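Local coordinates for protein transmembrane oligosaccharyl transferase, putative (PDB 3VGP) that is a putative archaeal transmembrane oligosaccharyl transferase of the AglB family, represented here by its C-terminal globular domain, at residues A[43-46]-A[47-50]; A[89-92]-A[93-97]. The protein carries 1 engineered substitution. All coordinates share one frame; numbering follows the deposited sequence.

Contact 1: residues A[43-46]-A[47-50]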
ATOM      1  N   ASN A  43      13.810   0.929   5.370  1.00 28.66           N
ATOM      2  CA  ASN A  43      12.929   0.081   6.163  1.00 28.76           C
ATOM      3  C   ASN A  43      12.724  -1.264   5.461  1.00 27.97           C
ATOM      4  O   ASN A  43      12.823  -2.328   6.075  1.00 28.55           O
ATOM      5  CB  ASN A  43      11.575   0.776   6.345  1.00 31.99           C
ATOM      6  CG  ASN A  43      11.695   2.146   7.002  1.00 34.82           C
ATOM      7  OD1 ASN A  43      10.770   2.957   6.941  1.00 35.87           O
ATOM      8  ND2 ASN A  43      12.828   2.404   7.642  1.00 35.89           N
ATOM      9  N   TRP A  44      12.443  -1.191   4.163  1.00 26.06           N
ATOM     10  CA  TRP A  44      12.202  -2.360   3.316  1.00 24.54           C
ATOM     11  C   TRP A  44      13.316  -3.405   3.386  1.00 25.72           C
ATOM     12  O   TRP A  44      13.053  -4.606   3.434  1.00 24.35           O
ATOM     13  CB  TRP A  44      12.016  -1.888   1.863  1.00 22.94           C
ATOM     14  CG  TRP A  44      11.935  -2.979   0.827  1.00 22.86           C
ATOM     15  CD1 TRP A  44      10.832  -3.701   0.469  1.00 20.76           C
ATOM     16  CD2 TRP A  44      13.013  -3.462   0.016  1.00 22.24           C
ATOM     17  NE1 TRP A  44      11.158  -4.604  -0.517  1.00 20.68           N
ATOM     18  CE2 TRP A  44      12.490  -4.480  -0.811  1.00 21.55           C
ATOM     19  CE3 TRP A  44      14.373  -3.135  -0.090  1.00 24.01           C
ATOM     20  CZ2 TRP A  44      13.282  -5.175  -1.737  1.00 22.83           C
ATOM     21  CZ3 TRP A  44      15.160  -3.826  -1.009  1.00 24.21           C
ATOM     22  CH2 TRP A  44      14.609  -4.835  -1.819  1.00 24.04           C
ATOM     23  N   ILE A  45      14.561  -2.948   3.396  1.00 26.57           N
ATOM     24  CA  ILE A  45      15.697  -3.861   3.436  1.00 27.85           C
ATOM     25  C   ILE A  45      15.664  -4.805   4.638  1.00 28.76           C
ATOM     26  O   ILE A  45      16.245  -5.894   4.600  1.00 28.82           O
ATOM     27  CB  ILE A  45      17.026  -3.074   3.436  1.00 30.44           C
ATOM     28  CG1 ILE A  45      18.198  -4.030   3.216  1.00 31.64           C
ATOM     29  CG2 ILE A  45      17.181  -2.307   4.740  1.00 31.55           C
ATOM     30  CD1 ILE A  45      18.231  -4.640   1.828  1.00 34.95           C
ATOM     31  N   LEU A  46      14.971  -4.394   5.696  1.00 27.76           N
ATOM     32  CA  LEU A  46      14.869  -5.192   6.913  1.00 29.07           C
ATOM     33  C   LEU A  46      13.828  -6.307   6.812  1.00 29.68           C
ATOM     34  O   LEU A  46      13.834  -7.245   7.610  1.00 30.09           O
ATOM     35  CB  LEU A  46      14.522  -4.284   8.098  1.00 29.37           C
ATOM     36  CG  LEU A  46      15.497  -3.136   8.385  1.00 30.07           C
ATOM     37  CD1 LEU A  46      14.891  -2.185   9.411  1.00 30.90           C
ATOM     38  CD2 LEU A  46      16.817  -3.703   8.884  1.00 30.89           C
ATOM     39  N   TYR A  47      12.940  -6.213   5.830  1.00 28.63           N
ATOM     40  CA  TYR A  47      11.888  -7.213   5.676  1.00 28.10           C
ATOM     41  C   TYR A  47      12.013  -8.117   4.451  1.00 27.77           C
ATOM     42  O   TYR A  47      11.401  -9.185   4.403  1.00 26.72           O
ATOM     43  CB  TYR A  47      10.525  -6.510   5.659  1.00 28.62           C
ATOM     44  CG  TYR A  47      10.192  -5.818   6.965  1.00 30.44           C
ATOM     45  CD1 TYR A  47       9.473  -6.476   7.961  1.00 31.30           C
ATOM     46  CD2 TYR A  47      10.643  -4.525   7.226  1.00 31.22           C
ATOM     47  CE1 TYR A  47       9.214  -5.865   9.188  1.00 31.89           C
ATOM     48  CE2 TYR A  47      10.391  -3.905   8.450  1.00 31.88           C
ATOM     49  CZ  TYR A  47       9.677  -4.581   9.427  1.00 31.92           C
ATOM     50  OH  TYR A  47       9.437  -3.976  10.642  1.00 32.29           O
ATOM     51  N   VAL A  48      12.806  -7.701   3.468  1.00 26.73           N
ATOM     52  CA  VAL A  48      12.963  -8.491   2.254  1.00 26.05           C
ATOM     53  C   VAL A  48      13.683  -9.817   2.514  1.00 27.51           C
ATOM     54  O   VAL A  48      14.731  -9.855   3.162  1.00 28.87           O
ATOM     55  CB  VAL A  48      13.704  -7.675   1.149  1.00 26.20           C
ATOM     56  CG1 VAL A  48      15.143  -7.414   1.555  1.00 25.87           C
ATOM     57  CG2 VAL A  48      13.638  -8.410  -0.179  1.00 28.26           C
ATOM     58  N   SER A  49      13.086 -10.902   2.027  1.00 27.29           N
ATOM     59  CA  SER A  49      13.628 -12.256   2.160  1.00 26.86           C
ATOM     60  C   SER A  49      12.726 -13.185   1.354  1.00 25.80           C
ATOM     61  O   SER A  49      11.744 -12.735   0.765  1.00 24.32           O
ATOM     62  CB  SER A  49      13.638 -12.706   3.625  1.00 27.89           C
ATOM     63  OG  SER A  49      12.328 -12.985   4.080  1.00 28.21           O
ATOM     64  N   LYS A  50      13.044 -14.476   1.328  1.00 26.37           N
ATOM     65  CA  LYS A  50      12.227 -15.419   0.572  1.00 27.32           C
ATOM     66  C   LYS A  50      10.893 -15.747   1.248  1.00 28.87           C
ATOM     67  O   LYS A  50      10.122 -16.572   0.753  1.00 30.18           O
ATOM     68  CB  LYS A  50      13.022 -16.700   0.278  1.00 29.26           C
ATOM     69  CG  LYS A  50      14.161 -16.466  -0.711  1.00 29.80           C
ATOM     70  CD  LYS A  50      14.902 -17.744  -1.108  1.00 28.92           C
ATOM     71  CE  LYS A  50      14.119 -18.579  -2.106  1.00 28.62           C
ATOM     72  NZ  LYS A  50      14.956 -19.697  -2.644  1.00 27.38           N
TER
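W44, Y47 and V48 meet where the short helix 41-44, which begins in the last residues of the WWDYG signature of AglB and STT3 proteins, leads on into a loop. The carbonyl oxygen of W44 grips this turn by accepting two bonds. Y47 N donates to W44 O at 2.9 Å, reaching it from well above the carbonyl plane. V48 N lies 3.1 Å from W44 O and stands almost in line with the C=O bond, though the hydrogen bond is bent, with an N-H...O angle of 143°. One oxygen thus takes an i+3 and an i+4 donor. With CG anti to the backbone N (chi1 172°), the W44 indole lies alongside V48, whose CB sits over one face of the six-membered ring, offset toward the rim. V48 CB makes a CH-pi contact 4.1 Å from that ring's centroid, while V48 CG2 touches W44 CZ2 at 3.6 Å. The other methyl, V48 CG1, turns to the backbone instead, 3.6 Å from I45 O. The Y47 ring turns toward N43, with CD2 bringing its edge to N43 O at 3.3 Å and the oxygen in the ring plane. That same oxygen already accepts the backbone N-H of L46. Beyond the turn, W44 NE1 is hydrogen-bonded to A55 O, and the indole meets W39 and F58 edge-to-face, F58 opening helix 58-69. Y47 also packs on W39, L4 and V54, which ties the turn after W44 to the N-terminal residues and to the loop leading into helix 58-69.

Contact 2: residues A[89-92]-A[93-97]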
ATOM      1  N   VAL A  89      -3.091  -4.785   2.100  1.00 15.27           N
ATOM      2  CA  VAL A  89      -2.728  -3.483   1.561  1.00 14.13           C
ATOM      3  C   VAL A  89      -2.737  -2.580   2.794  1.00 15.50           C
ATOM      4  O   VAL A  89      -3.688  -2.601   3.575  1.00 17.09           O
ATOM      5  CB  VAL A  89      -3.764  -2.966   0.540  1.00 15.85           C
ATOM      6  CG1 VAL A  89      -3.419  -1.542   0.143  1.00 16.78           C
ATOM      7  CG2 VAL A  89      -3.764  -3.857  -0.697  1.00 18.26           C
ATOM      8  N   VAL A  90      -1.688  -1.789   2.972  1.00 16.10           N
ATOM      9  CA  VAL A  90      -1.601  -0.936   4.152  1.00 16.23           C
ATOM     10  C   VAL A  90      -1.485   0.538   3.802  1.00 16.04           C
ATOM     11  O   VAL A  90      -0.702   0.914   2.933  1.00 16.29           O
ATOM     12  CB  VAL A  90      -0.383  -1.330   5.014  1.00 18.30           C
ATOM     13  CG1 VAL A  90      -0.413  -0.580   6.341  1.00 21.13           C
ATOM     14  CG2 VAL A  90      -0.379  -2.832   5.245  1.00 21.87           C
ATOM     15  N   THR A  91      -2.267   1.366   4.491  1.00 15.25           N
ATOM     16  CA  THR A  91      -2.247   2.810   4.270  1.00 15.80           C
ATOM     17  C   THR A  91      -1.938   3.517   5.589  1.00 17.18           C
ATOM     18  O   THR A  91      -1.875   2.885   6.641  1.00 17.19           O
ATOM     19  CB  THR A  91      -3.604   3.332   3.723  1.00 15.78           C
ATOM     20  OG1 THR A  91      -4.636   3.142   4.701  1.00 16.89           O
ATOM     21  CG2 THR A  91      -3.984   2.582   2.442  1.00 17.10           C
ATOM     22  N   ALA A  92      -1.722   4.827   5.520  1.00 16.22           N
ATOM     23  CA  ALA A  92      -1.430   5.633   6.705  1.00 16.83           C
ATOM     24  C   ALA A  92      -1.632   7.089   6.314  1.00 16.63           C
ATOM     25  O   ALA A  92      -1.629   7.420   5.128  1.00 16.32           O
ATOM     26  CB  ALA A  92       0.007   5.405   7.167  1.00 16.90           C
ATOM     27  N   ASP A  93      -1.801   7.971   7.295  1.00 15.08           N
ATOM     28  CA  ASP A  93      -2.020   9.378   6.967  1.00 17.27           C
ATOM     29  C   ASP A  93      -0.906   9.943   6.095  1.00 16.11           C
ATOM     30  O   ASP A  93      -1.164  10.742   5.190  1.00 16.67           O
ATOM     31  CB  ASP A  93      -2.123  10.240   8.234  1.00 19.50           C
ATOM     32  CG  ASP A  93      -3.416  10.027   8.993  1.00 22.76           C
ATOM     33  OD1 ASP A  93      -4.385   9.503   8.404  1.00 23.91           O
ATOM     34  OD2 ASP A  93      -3.469  10.409  10.186  1.00 23.35           O
ATOM     35  N   GLU A  94       0.325   9.518   6.359  1.00 18.50           N
ATOM     36  CA  GLU A  94       1.487  10.015   5.619  1.00 19.31           C
ATOM     37  C   GLU A  94       1.431   9.915   4.096  1.00 20.89           C
ATOM     38  O   GLU A  94       2.035  10.733   3.410  1.00 20.01           O
ATOM     39  CB  GLU A  94       2.771   9.334   6.112  1.00 22.72           C
ATOM     40  CG  GLU A  94       2.827   7.833   5.853  1.00 27.37           C
ATOM     41  CD  GLU A  94       4.187   7.231   6.169  1.00 30.66           C
ATOM     42  OE1 GLU A  94       4.351   6.004   5.988  1.00 30.08           O
ATOM     43  OE2 GLU A  94       5.091   7.986   6.594  1.00 29.24           O
ATOM     44  N   ILE A  95       0.737   8.918   3.551  1.00 21.09           N
ATOM     45  CA  ILE A  95       0.683   8.809   2.096  1.00 18.89           C
ATOM     46  C   ILE A  95      -0.545   9.468   1.485  1.00 19.95           C
ATOM     47  O   ILE A  95      -0.804   9.338   0.285  1.00 20.50           O
ATOM     48  CB  ILE A  95       0.779   7.325   1.616  1.00 18.03           C
ATOM     49  CG1 ILE A  95      -0.409   6.504   2.121  1.00 16.92           C
ATOM     50  CG2 ILE A  95       2.066   6.710   2.123  1.00 19.66           C
ATOM     51  CD1 ILE A  95      -0.456   5.106   1.509  1.00 16.08           C
ATOM     52  N   THR A  96      -1.294  10.196   2.312  1.00 19.83           N
ATOM     53  CA  THR A  96      -2.494  10.885   1.852  1.00 20.47           C
ATOM     54  C   THR A  96      -2.245  12.389   1.850  1.00 19.75           C
ATOM     55  O   THR A  96      -1.178  12.850   2.256  1.00 21.92           O
ATOM     56  CB  THR A  96      -3.692  10.605   2.771  1.00 20.39           C
ATOM     57  OG1 THR A  96      -3.572  11.377   3.975  1.00 20.70           O
ATOM     58  CG2 THR A  96      -3.740   9.118   3.129  1.00 20.30           C
HETATM   59  N   MSE A  97      -3.235  13.150   1.395  1.00 21.18           N
HETATM   60  CA  MSE A  97      -3.104  14.600   1.341  1.00 23.17           C
HETATM   61  C   MSE A  97      -3.654  15.299   2.579  1.00 24.74           C
HETATM   62  O   MSE A  97      -4.096  16.444   2.509  1.00 26.25           O
HETATM   63  CB  MSE A  97      -3.784  15.144   0.082  1.00 25.04           C
HETATM   64  CG  MSE A  97      -3.009  14.861  -1.207  1.00 25.95           C
HETATM   65 SE   MSE A  97      -1.226  15.633  -1.229  1.00 37.88          SE
HETATM   66  CE  MSE A  97      -1.714  17.484  -1.474  1.00 31.02           C
TER
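I95 folds back on A92 and T91 just after strand 88-91 gives out. Its backbone N donates to A92 O at 3.2 Å, an i+3 bond whose donor sits above the carbonyl plane rather than on a lone pair. The side chain follows the same course: with CG1 between the backbone N and the carbonyl carbon (chi1 63°), CG1 rests against A92 O at 3.4 Å and CD1 reaches T91 CA at 4.0 Å. T96 brings its methyl CG2 to 3.4 Å from A92 O, so carbons of two side chains crowd in on this oxygen along with its N-H partner. A looser apolar touch joins A92 CB to E94 CG, 3.9 Å apart. One step along, D93 O receives both the backbone N of T96 and its hydroxyl; OG1 donates at 2.8 Å, in the carbonyl plane and on a lone pair, and this hydroxyl bond, with a second from K98 N to OG1, holds the threonine side chain in place. Farther out, H137 spans the turn, with ND1 hydrogen-bonded to T91 OG1 and NE2 to D93 OD1, which pins the last strand residue and the first residue of the turn to helix 132-138. D93 N is held by D155 OD2, and E94 OE2 forms a salt bridge with K104. L133 and F69 close over I95 from helices 132-138 and 58-69. The arrangement is a short 3-10 segment, 93-95, built of two overlapping i+3 turns, at the C-terminal end of an inner strand that lies between strands 35-36 and 156-161 of the mixed sheet.

Both contacts are local turns in which a main-chain oxygen accepts an i+3 bond, but they follow different elements. Contact 1 lies toward the periphery, about 15 Å from the chain centre, and follows a short helix; it is partly buried and largely aromatic, with an indole face over V48 and a phenol edge against N43 O. Contact 2 lies deeper, about 8 Å from the centre, and ends a strand inside the sheet; aliphatic carbons pack against one main-chain oxygen there, and polar side chains reach outside partners. Their centres are 20 Å apart and they do not touch, yet helix 58-69 serves both, offering F58 to contact 1 and F69 to contact 2.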